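Side-chain contacts in prophage pi2 protein 01, integrase (Lactococcus lactis, PDB 3LYS), which probably binds DNA during phage integration and recombination, the crystallised piece being the helical N-terminal domain of the longer integrase: residues S54-Q57 and R58-K62; F12-W15 and M16-K20; I83-L86 and I87-R91; G74-T77 and R78-S82; N45-I48 and S49-T52. The protein carries 1 engineered substitution. One frame throughout, in Å; residues are numbered along the deposited sequence.

Contact 1 (S54-Q57 and R58-K62); sequences SSYQ and RALNK
Tyr56 and Leu60 meet because the tyrosine CG stands anti to the backbone N (chi1 -177°), which carries the ring along the helix toward the next turn, where the isobutyl group of Leu60 stands. CD1 of Leu60 lies over one face of the ring, 3.7 Å from its centroid and displaced toward the rim, the geometry of a CH-pi contact. Its nearest ring atom is CZ of Tyr56, while the second methyl, CD2 of Leu60, approaches CE1 of Tyr56 at 3.4 Å. Both branches of the leucine thus rest against the hydroxyl half of the ring. The phenolic OH probably hydrogen-bonds to ND1 of His76 on helix 69-88, although the modelled distance is doubtfully short, and Leu60 also touches Phe75 and His76 of that helix.

On another side of the helix Arg58 folds back over the preceding turn. Its chain bends at chi3 (-63°), placing NH1 of Arg58 3.8 Å from CB of Ser54, with the backbone of Ser54 over one guanidinium face. Gln57 and Asn61 form a further neighbouring pair, their amide planes 49° apart; NE2 of Gln57 is hydrogen-bonded to the carbonyl of Ala100. The backbone supplies the spacing for all three pairs: Arg58 N donates to Ser54 O (2.7 Å), Leu60 N to Tyr56 O (2.7 Å) and Asn61 N to Gln57 O (2.8 Å). These i to i+4 pairings are characteristic of an amphipathic alpha-helix, here helix 53-64 of the SAM-like core-binding domain, with its Tyr56-Leu60 face turned to helix 69-88.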
# COMPACT_ATOMS: atom_id res chain seq x y z
N SER A 54 10.78 -7.90 -2.35
CA SER A 54 10.38 -9.29 -2.10
C SER A 54 9.27 -9.34 -1.06
O SER A 54 8.23 -9.97 -1.29
CB SER A 54 11.58 -10.12 -1.62
OG SER A 54 12.57 -10.22 -2.64
N SER A 55 9.49 -8.69 0.08
CA SER A 55 8.49 -8.64 1.14
C SER A 55 7.15 -8.29 0.53
O SER A 55 6.19 -9.05 0.62
CB SER A 55 8.81 -7.54 2.16
OG SER A 55 9.77 -7.97 3.11
N TYR A 56 7.12 -7.11 -0.09
CA TYR A 56 5.92 -6.59 -0.71
C TYR A 56 5.31 -7.57 -1.69
O TYR A 56 4.11 -7.83 -1.65
CB TYR A 56 6.23 -5.25 -1.38
CG TYR A 56 5.01 -4.59 -1.99
CD1 TYR A 56 4.86 -4.52 -3.38
CD2 TYR A 56 4.00 -4.07 -1.19
CE1 TYR A 56 3.71 -3.97 -3.96
CE2 TYR A 56 2.84 -3.53 -1.76
CZ TYR A 56 2.71 -3.48 -3.14
OH TYR A 56 1.55 -2.99 -3.70
N GLN A 57 6.13 -8.12 -2.57
CA GLN A 57 5.64 -9.08 -3.56
C GLN A 57 5.01 -10.28 -2.85
O GLN A 57 3.97 -10.80 -3.27
CB GLN A 57 6.80 -9.54 -4.46
CG GLN A 57 6.39 -10.38 -5.66
CD GLN A 57 5.22 -9.78 -6.42
OE1 GLN A 57 4.09 -10.25 -6.30
NE2 GLN A 57 5.48 -8.74 -7.19
N ARG A 58 5.65 -10.71 -1.77
CA ARG A 58 5.16 -11.83 -0.99
C ARG A 58 3.83 -11.47 -0.32
O ARG A 58 2.89 -12.26 -0.36
CB ARG A 58 6.23 -12.20 0.04
CG ARG A 58 6.10 -13.59 0.63
CD ARG A 58 7.41 -14.00 1.30
NE ARG A 58 8.53 -14.10 0.36
CZ ARG A 58 9.67 -13.41 0.38
NH1 ARG A 58 10.55 -13.66 -0.57
NH2 ARG A 58 9.93 -12.49 1.30
N ALA A 59 3.75 -10.29 0.30
CA ALA A 59 2.52 -9.84 0.95
C ALA A 59 1.45 -9.80 -0.14
O ALA A 59 0.31 -10.23 0.06
CB ALA A 59 2.70 -8.45 1.55
N LEU A 60 1.82 -9.29 -1.31
CA LEU A 60 0.90 -9.19 -2.42
C LEU A 60 0.43 -10.57 -2.85
O LEU A 60 -0.74 -10.74 -3.16
CB LEU A 60 1.57 -8.47 -3.58
CG LEU A 60 0.93 -7.14 -3.99
CD1 LEU A 60 0.87 -6.19 -2.83
CD2 LEU A 60 1.74 -6.53 -5.11
N ASN A 61 1.33 -11.55 -2.89
CA ASN A 61 0.94 -12.90 -3.29
C ASN A 61 -0.07 -13.47 -2.30
O ASN A 61 -1.16 -13.89 -2.68
CB ASN A 61 2.16 -13.83 -3.39
CG ASN A 61 3.01 -13.55 -4.62
OD1 ASN A 61 2.56 -13.67 -5.77
ND2 ASN A 61 4.25 -13.17 -4.39
N LYS A 62 0.30 -13.48 -1.02
CA LYS A 62 -0.59 -14.01 0.02
C LYS A 62 -1.99 -13.42 -0.16
O LYS A 62 -2.99 -14.11 -0.03
CB LYS A 62 -0.01 -13.66 1.41
CG LYS A 62 -0.83 -14.10 2.63
CD LYS A 62 -1.08 -15.60 2.66
CE LYS A 62 0.21 -16.41 2.60
NZ LYS A 62 -0.03 -17.88 2.46

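Contact 2 (F12-W15 and M16-K20); sequences FKDW and MELYK
Lys13 and Glu17 supply the ionic part of the contact, a salt bridge between residues one helical turn apart. The lysine chain is extended as far as CE and bends only at chi4 (-64°), which turns NZ of Lys13 to within 2.8 Å of OE2 of Glu17. The ammonium group arrives from above the carboxylate plane, 40° out of it.

The aromatic contacts lie elsewhere on the helix. Selenomethionine Met16 sets SE 3.8 Å from CE1 of Phe12, a Met-aromatic contact in which the selenium stands oblique to the ring. Trp15 and Tyr19 have nearly parallel planes (19°), but with the five-membered ring and the phenol ring centroids 5.0 Å apart the lateral displacement is too large for a true stack. This is the last part of amphipathic helix 8-19 in the core-binding domain: Phe12 and Trp15 pack on Ser82 of helix 69-88, and Met16 on Tyr29 and Tyr32 of helix 26-42.

Apolar contact continues where CD of Lys20 runs beside the indole, 4.0 Å from CH2 of Trp15.

Among the backbone hydrogen bonds, Trp15 O accepts two, from Tyr19 N at 3.0 Å and from Leu18 N at 2.7 Å. The latter donor sits well above the carbonyl plane.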
# COMPACT_ATOMS: atom_id res chain seq x y z
N PHE A 12 0.17 4.88 6.07
CA PHE A 12 -0.85 4.96 5.03
C PHE A 12 -2.03 5.81 5.48
O PHE A 12 -2.48 6.68 4.75
CB PHE A 12 -1.33 3.55 4.63
CG PHE A 12 -2.22 3.53 3.42
CD1 PHE A 12 -3.60 3.58 3.54
CD2 PHE A 12 -1.67 3.46 2.14
CE1 PHE A 12 -4.42 3.56 2.42
CE2 PHE A 12 -2.49 3.45 1.00
CZ PHE A 12 -3.86 3.50 1.15
N LYS A 13 -2.52 5.57 6.69
CA LYS A 13 -3.65 6.34 7.22
C LYS A 13 -3.24 7.80 7.26
O LYS A 13 -3.94 8.66 6.74
CB LYS A 13 -4.01 5.85 8.62
CG LYS A 13 -5.18 6.57 9.26
CD LYS A 13 -5.58 5.91 10.59
CE LYS A 13 -6.84 6.54 11.19
NZ LYS A 13 -6.68 7.98 11.56
N ASP A 14 -2.09 8.07 7.88
CA ASP A 14 -1.54 9.42 8.01
C ASP A 14 -1.59 10.11 6.63
O ASP A 14 -2.14 11.20 6.49
CB ASP A 14 -0.08 9.30 8.51
CG ASP A 14 0.51 10.63 8.97
OD1 ASP A 14 0.42 11.62 8.22
OD2 ASP A 14 1.09 10.67 10.09
N TRP A 15 -1.03 9.43 5.63
CA TRP A 15 -0.98 9.90 4.25
C TRP A 15 -2.36 10.18 3.65
O TRP A 15 -2.66 11.31 3.26
CB TRP A 15 -0.26 8.87 3.38
CG TRP A 15 -0.18 9.23 1.92
CD1 TRP A 15 0.63 10.16 1.36
CD2 TRP A 15 -1.02 8.73 0.86
NE1 TRP A 15 0.35 10.28 0.02
CE2 TRP A 15 -0.65 9.41 -0.32
CE3 TRP A 15 -2.04 7.77 0.79
CZ2 TRP A 15 -1.27 9.17 -1.55
CZ3 TRP A 15 -2.66 7.53 -0.44
CH2 TRP A 15 -2.27 8.23 -1.59
N MSE A 16 -3.20 9.15 3.58
CA MSE A 16 -4.53 9.28 2.99
C MSE A 16 -5.34 10.43 3.55
O MSE A 16 -6.01 11.14 2.81
CB MSE A 16 -5.31 7.97 3.13
CG MSE A 16 -5.63 7.53 4.56
SE MSE A 16 -6.55 5.77 4.69
CE MSE A 16 -8.24 6.25 3.93
N GLU A 17 -5.28 10.60 4.87
CA GLU A 17 -6.03 11.67 5.52
C GLU A 17 -5.45 13.04 5.19
O GLU A 17 -6.09 14.05 5.41
CB GLU A 17 -6.06 11.47 7.04
CG GLU A 17 -6.73 10.18 7.46
CD GLU A 17 -6.88 10.07 8.97
OE1 GLU A 17 -6.02 10.62 9.69
OE2 GLU A 17 -7.85 9.43 9.42
N LEU A 18 -4.23 13.07 4.65
CA LEU A 18 -3.61 14.34 4.29
C LEU A 18 -3.88 14.75 2.87
O LEU A 18 -4.40 15.83 2.61
CB LEU A 18 -2.11 14.28 4.48
CG LEU A 18 -1.59 14.61 5.86
CD1 LEU A 18 -0.09 14.50 5.87
CD2 LEU A 18 -2.02 16.00 6.25
N TYR A 19 -3.53 13.87 1.93
CA TYR A 19 -3.68 14.19 0.52
C TYR A 19 -4.91 13.64 -0.16
O TYR A 19 -5.18 13.98 -1.31
CB TYR A 19 -2.44 13.71 -0.23
CG TYR A 19 -1.12 14.16 0.38
CD1 TYR A 19 -0.70 13.67 1.61
CD2 TYR A 19 -0.30 15.08 -0.28
CE1 TYR A 19 0.52 14.08 2.18
CE2 TYR A 19 0.92 15.50 0.28
CZ TYR A 19 1.32 15.00 1.51
OH TYR A 19 2.51 15.41 2.09
N LYS A 20 -5.67 12.79 0.52
CA LYS A 20 -6.85 12.21 -0.12
C LYS A 20 -8.18 12.59 0.50
O LYS A 20 -9.11 13.00 -0.19
CB LYS A 20 -6.71 10.68 -0.12
CG LYS A 20 -6.73 10.08 -1.51
CD LYS A 20 -5.49 10.45 -2.30
CE LYS A 20 -5.66 10.04 -3.74
NZ LYS A 20 -4.41 10.24 -4.51

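Contact 3 (I83-L86 and I87-R91); sequences IQCL and IEEGR. Engineered in segment 83-86: Cys85 (natural residue Pro).
Leu86 and Arg91 make the closer-packed side of this contact, where helix 69-88 gives way to a loop. CD1 of Leu86 lies over one face of the guanidinium group, 3.8 Å from NE of Arg91, and the two side chains run at about a right angle. The backbone beside them closes in a Schellman motif. Arg91 N donates to Leu86 O (3.1 Å, N-H...O angle 155°), Gly90 N donates to Ile87 O, and Gly90 takes a positive phi of 72°, a conformation that glycine adopts readily. Leu86 is buried and also packs on Ile48 and on Tyr11 of helix 8-19.

The remaining side-chain contacts are sparser. CG2 of Ile83 and CG1 of Ile87 are 4.1 Å apart, an apolar touch between successive turns. The exposed pair Gln84 and Glu88 is joined through the backbone, Glu88 N to Gln84 O at 2.8 Å, while the glutamate carboxylate is directed off the helix. Cys85, an engineered residue in place of the natural proline, accepts at its carbonyl O from Glu89 N (2.9 Å) and turns its side chain to Trp15 and Tyr19.

Glu89 OE1 lies 2.8 Å from Arg91 NH2 in a salt bridge across the Schellman turn. With a carboxylate at one end and a methyl over one face, the guanidinium group is probably limited in its rotation, its charge probably balanced in part by Glu89 while its face rests on an apolar methyl.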
# COMPACT_ATOMS: atom_id res chain seq x y z
N ILE A 83 3.50 5.45 -1.35
CA ILE A 83 4.95 5.35 -1.24
C ILE A 83 5.63 6.44 -2.07
O ILE A 83 6.70 6.95 -1.69
CB ILE A 83 5.42 3.94 -1.64
CG1 ILE A 83 5.40 3.04 -0.42
CG2 ILE A 83 6.82 3.99 -2.18
CD1 ILE A 83 4.04 2.83 0.13
N GLN A 84 4.99 6.83 -3.17
CA GLN A 84 5.51 7.87 -4.04
C GLN A 84 5.91 9.14 -3.29
O GLN A 84 7.06 9.55 -3.33
CB GLN A 84 4.48 8.24 -5.10
CG GLN A 84 4.06 7.09 -5.96
CD GLN A 84 5.24 6.40 -6.61
OE1 GLN A 84 5.97 5.64 -5.95
NE2 GLN A 84 5.45 6.65 -7.91
N CYS A 85 4.95 9.76 -2.61
CA CYS A 85 5.23 10.98 -1.88
C CYS A 85 6.37 10.68 -0.91
O CYS A 85 7.22 11.52 -0.65
CB CYS A 85 3.98 11.48 -1.12
SG CYS A 85 3.91 13.31 -0.87
N LEU A 86 6.41 9.46 -0.40
CA LEU A 86 7.47 9.12 0.54
C LEU A 86 8.82 9.19 -0.16
O LEU A 86 9.83 9.57 0.44
CB LEU A 86 7.22 7.72 1.11
CG LEU A 86 7.65 7.50 2.56
CD1 LEU A 86 7.14 8.60 3.48
CD2 LEU A 86 7.08 6.16 2.98
N ILE A 87 8.84 8.84 -1.44
CA ILE A 87 10.07 8.89 -2.21
C ILE A 87 10.39 10.34 -2.56
O ILE A 87 11.49 10.85 -2.28
CB ILE A 87 9.94 8.10 -3.52
CG1 ILE A 87 9.75 6.60 -3.23
CG2 ILE A 87 11.15 8.34 -4.41
CD1 ILE A 87 10.95 5.93 -2.56
N GLU A 88 9.42 11.00 -3.19
CA GLU A 88 9.54 12.40 -3.60
C GLU A 88 10.10 13.27 -2.47
O GLU A 88 10.97 14.10 -2.68
CB GLU A 88 8.16 12.90 -4.04
CG GLU A 88 8.18 13.65 -5.36
CD GLU A 88 8.74 15.07 -5.23
OE1 GLU A 88 9.10 15.67 -6.26
OE2 GLU A 88 8.81 15.57 -4.09
N GLU A 89 9.59 13.03 -1.27
CA GLU A 89 9.99 13.75 -0.08
C GLU A 89 11.40 13.40 0.34
O GLU A 89 12.00 14.08 1.17
CB GLU A 89 9.03 13.44 1.07
CG GLU A 89 7.63 13.99 0.85
CD GLU A 89 6.67 13.62 1.95
OE1 GLU A 89 7.10 13.54 3.13
OE2 GLU A 89 5.47 13.44 1.63
N GLY A 90 11.94 12.33 -0.25
CA GLY A 90 13.29 11.92 0.10
C GLY A 90 13.38 11.30 1.48
O GLY A 90 14.38 11.45 2.19
N ARG A 91 12.32 10.61 1.88
CA ARG A 91 12.32 9.94 3.18
C ARG A 91 12.50 8.45 2.96
O ARG A 91 12.95 7.74 3.85
CB ARG A 91 11.02 10.22 3.93
CG ARG A 91 11.09 11.43 4.83
CD ARG A 91 9.73 12.08 4.99
NE ARG A 91 8.81 11.23 5.72
CZ ARG A 91 7.59 11.59 6.10
NH1 ARG A 91 6.83 10.73 6.76
NH2 ARG A 91 7.12 12.80 5.81

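Contact 4 (G74-T77 and R78-S82); sequences GFHT and RVRAS
Gly74 and Arg78 open a run of i to i+4 contacts in the middle of helix 69-88, the long helix near the centre of this core-binding domain. The arginine folds back along the helix, its chain bent at chi3 (-85°), so that the guanidinium group lies flat above the glycine carbonyl: O of Gly74 is 3.3 Å from CZ of Arg78 and over the centre of the group. The position of that oxygen is somewhat uncertain. The firmer polar link is from NE of Arg78 to OG1 of Thr35 on helix 26-42.

Phe75 follows, turned into the core. CG2 of Val79 sits over one face of its ring, 3.8 Å from the centroid and 18° off the ring normal, a CH-pi contact. The ring also meets that of Phe63 and touches Leu39.

The side chains of His76 and Arg80 run alongside each other in the same direction. NE2 of His76 stands 3.9 Å from CD of Arg80, so the aliphatic chain of the arginine, rather than its charge, runs along the imidazole. ND1 of His76 probably hydrogen-bonds to the Tyr56 hydroxyl. The guanidinium end is carried onward to a salt bridge with Asp95. Arg80 N donates to His76 O at 2.7 Å.

Thr77 contributes chiefly through its backbone: its carbonyl O accepts from Ala81 N at 3.0 Å, N-H...O angle 162°.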
# COMPACT_ATOMS: atom_id res chain seq x y z
N GLY A 74 -6.17 -3.07 -7.08
CA GLY A 74 -6.57 -1.85 -6.40
C GLY A 74 -5.75 -1.63 -5.14
O GLY A 74 -5.36 -0.51 -4.84
N PHE A 75 -5.50 -2.71 -4.40
CA PHE A 75 -4.70 -2.61 -3.19
C PHE A 75 -3.32 -2.07 -3.53
O PHE A 75 -2.90 -1.03 -3.02
CB PHE A 75 -4.55 -3.99 -2.57
CG PHE A 75 -3.61 -4.03 -1.42
CD1 PHE A 75 -3.87 -3.32 -0.27
CD2 PHE A 75 -2.44 -4.77 -1.48
CE1 PHE A 75 -2.99 -3.37 0.81
CE2 PHE A 75 -1.57 -4.82 -0.40
CZ PHE A 75 -1.84 -4.12 0.73
N HIS A 76 -2.63 -2.79 -4.40
CA HIS A 76 -1.29 -2.43 -4.83
C HIS A 76 -1.23 -0.97 -5.28
O HIS A 76 -0.56 -0.13 -4.65
CB HIS A 76 -0.83 -3.35 -5.97
CG HIS A 76 0.42 -2.89 -6.65
ND1 HIS A 76 1.62 -2.76 -6.00
CD2 HIS A 76 0.66 -2.55 -7.94
CE1 HIS A 76 2.55 -2.37 -6.85
NE2 HIS A 76 1.99 -2.23 -8.04
N THR A 77 -1.93 -0.66 -6.36
CA THR A 77 -1.94 0.70 -6.86
C THR A 77 -2.04 1.76 -5.74
O THR A 77 -1.18 2.64 -5.65
CB THR A 77 -3.07 0.87 -7.89
OG1 THR A 77 -3.37 2.26 -8.05
CG2 THR A 77 -4.29 0.13 -7.45
N ARG A 78 -3.05 1.66 -4.88
CA ARG A 78 -3.21 2.62 -3.79
C ARG A 78 -2.00 2.67 -2.86
O ARG A 78 -1.55 3.75 -2.48
CB ARG A 78 -4.50 2.32 -3.00
CG ARG A 78 -5.78 2.80 -3.70
CD ARG A 78 -7.02 2.74 -2.80
NE ARG A 78 -7.67 1.44 -2.79
CZ ARG A 78 -8.24 0.87 -3.85
NH1 ARG A 78 -8.82 -0.33 -3.75
NH2 ARG A 78 -8.23 1.49 -5.02
N VAL A 79 -1.46 1.52 -2.48
CA VAL A 79 -0.30 1.53 -1.61
C VAL A 79 0.86 2.19 -2.33
O VAL A 79 1.62 2.96 -1.75
CB VAL A 79 0.14 0.11 -1.26
CG1 VAL A 79 1.35 0.17 -0.36
CG2 VAL A 79 -1.00 -0.65 -0.60
N ARG A 80 0.99 1.87 -3.60
CA ARG A 80 2.07 2.43 -4.40
C ARG A 80 2.04 3.95 -4.34
O ARG A 80 3.06 4.60 -4.08
CB ARG A 80 1.91 1.95 -5.85
CG ARG A 80 2.98 2.44 -6.81
CD ARG A 80 3.04 1.56 -8.04
NE ARG A 80 3.91 2.14 -9.04
CZ ARG A 80 5.18 2.48 -8.82
NH1 ARG A 80 5.91 3.00 -9.79
NH2 ARG A 80 5.70 2.29 -7.62
N ALA A 81 0.87 4.53 -4.58
CA ALA A 81 0.72 5.97 -4.55
C ALA A 81 1.23 6.57 -3.24
O ALA A 81 1.90 7.61 -3.24
CB ALA A 81 -0.73 6.35 -4.76
N SER A 82 0.92 5.94 -2.13
CA SER A 82 1.36 6.47 -0.85
C SER A 82 2.87 6.42 -0.70
O SER A 82 3.46 7.22 0.02
CB SER A 82 0.73 5.70 0.30
OG SER A 82 0.98 4.32 0.15

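Contact 5 (N45-I48 and S49-T52); sequences NVLI and SEIT
The side chains of Val46 and Ile51 cross at about a right angle on a short turn, with CG1 of Val46 3.8 Å from CG1 of Ile51. The valine CG1 is anti to its own N (chi1 -164°), whereas the isoleucine CG1 is anti to its carbonyl carbon, and these two settings bring the CG1 atoms together. Ile51 then extends (chi2 170°) past the backbone of Ile48, its CD1 lying 3.5 Å from CA of Ile48. The side chains of these two isoleucines lie aslant to one another and meet through their terminal methyls, CD1 of Ile48 and CD1 of Ile51 being 3.8 Å apart. Ile51 is therefore flanked by Val46 and Ile48, and all three also touch Ile8 of helix 8-19.

The carbonyl of Leu47 holds the turn closed. It accepts from Glu50 N at 2.7 Å, with that donor 48° out of the carbonyl plane, and from Ile51 N at 3.3 Å. Thr52 then serves as N-cap, its OG1 hydrogen-bonded to Ser55 N. A doubly used carbonyl, a cluster of branched aliphatics whose two isoleucines are buried and a threonine cap together make a compact turn leading into helix 53-64, linking it to helix 26-42 within the SAM-like core-binding domain.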
# COMPACT_ATOMS: atom_id res chain seq x y z
N ASN A 45 2.87 -5.24 12.16
CA ASN A 45 3.89 -4.31 12.62
C ASN A 45 5.01 -4.07 11.62
O ASN A 45 6.14 -3.73 11.99
CB ASN A 45 4.46 -4.81 13.94
CG ASN A 45 3.41 -4.92 15.01
OD1 ASN A 45 2.82 -3.92 15.41
ND2 ASN A 45 3.16 -6.14 15.48
N VAL A 46 4.69 -4.21 10.34
CA VAL A 46 5.67 -4.00 9.28
C VAL A 46 6.13 -2.54 9.18
O VAL A 46 5.31 -1.64 8.96
CB VAL A 46 5.09 -4.45 7.93
CG1 VAL A 46 6.20 -4.61 6.92
CG2 VAL A 46 4.30 -5.74 8.10
N LEU A 47 7.42 -2.31 9.35
CA LEU A 47 7.97 -0.96 9.25
C LEU A 47 8.32 -0.62 7.82
O LEU A 47 8.95 -1.41 7.12
CB LEU A 47 9.23 -0.80 10.10
CG LEU A 47 9.01 -0.13 11.45
CD1 LEU A 47 8.07 -0.98 12.28
CD2 LEU A 47 10.35 0.05 12.13
N ILE A 48 7.91 0.56 7.40
CA ILE A 48 8.15 1.02 6.05
C ILE A 48 9.62 0.84 5.62
O ILE A 48 9.91 0.53 4.46
CB ILE A 48 7.73 2.50 5.96
CG1 ILE A 48 7.77 2.98 4.52
CG2 ILE A 48 8.61 3.33 6.87
CD1 ILE A 48 6.62 2.48 3.69
N SER A 49 10.54 0.99 6.57
CA SER A 49 11.98 0.86 6.29
C SER A 49 12.47 -0.58 6.22
O SER A 49 13.64 -0.83 5.94
CB SER A 49 12.79 1.60 7.35
OG SER A 49 12.60 1.00 8.60
N GLU A 50 11.58 -1.54 6.49
CA GLU A 50 11.95 -2.95 6.45
C GLU A 50 11.39 -3.61 5.19
O GLU A 50 11.89 -4.64 4.75
CB GLU A 50 11.40 -3.69 7.66
CG GLU A 50 11.92 -3.27 9.03
CD GLU A 50 11.02 -3.79 10.16
OE1 GLU A 50 10.64 -4.99 10.13
OE2 GLU A 50 10.68 -3.01 11.08
N ILE A 51 10.36 -3.01 4.63
CA ILE A 51 9.74 -3.53 3.43
C ILE A 51 10.74 -3.60 2.28
O ILE A 51 11.50 -2.66 2.06
CB ILE A 51 8.56 -2.65 3.00
CG1 ILE A 51 7.66 -2.39 4.21
CG2 ILE A 51 7.78 -3.32 1.89
CD1 ILE A 51 6.61 -1.35 3.95
N THR A 52 10.74 -4.73 1.56
CA THR A 52 11.63 -4.93 0.42
C THR A 52 10.80 -5.35 -0.79
O THR A 52 9.66 -5.75 -0.64
CB THR A 52 12.68 -6.02 0.70
OG1 THR A 52 12.05 -7.30 0.73
CG2 THR A 52 13.36 -5.78 2.03

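Contact 4 lies nearest the chain's centre, about 5 Å between centres, while the others sit 11 to 13 Å out; all mix buried and exposed residues, contact 4 with the fewest exposed. Contacts 3 and 4 share helix 69-88: its middle offers ring faces and two arginines held by other elements, its end a Schellman turn with a local salt bridge. Contacts 1 and 2 lie on opposite sides of the centre, their own centres about 23 Å apart, yet each brings aromatic side chains to helix 69-88, contact 1 with a probable hydrogen bond and contact 2 by packing alone. Contact 5, without regular structure, relies on aliphatic groups and touches contacts 1 and 3.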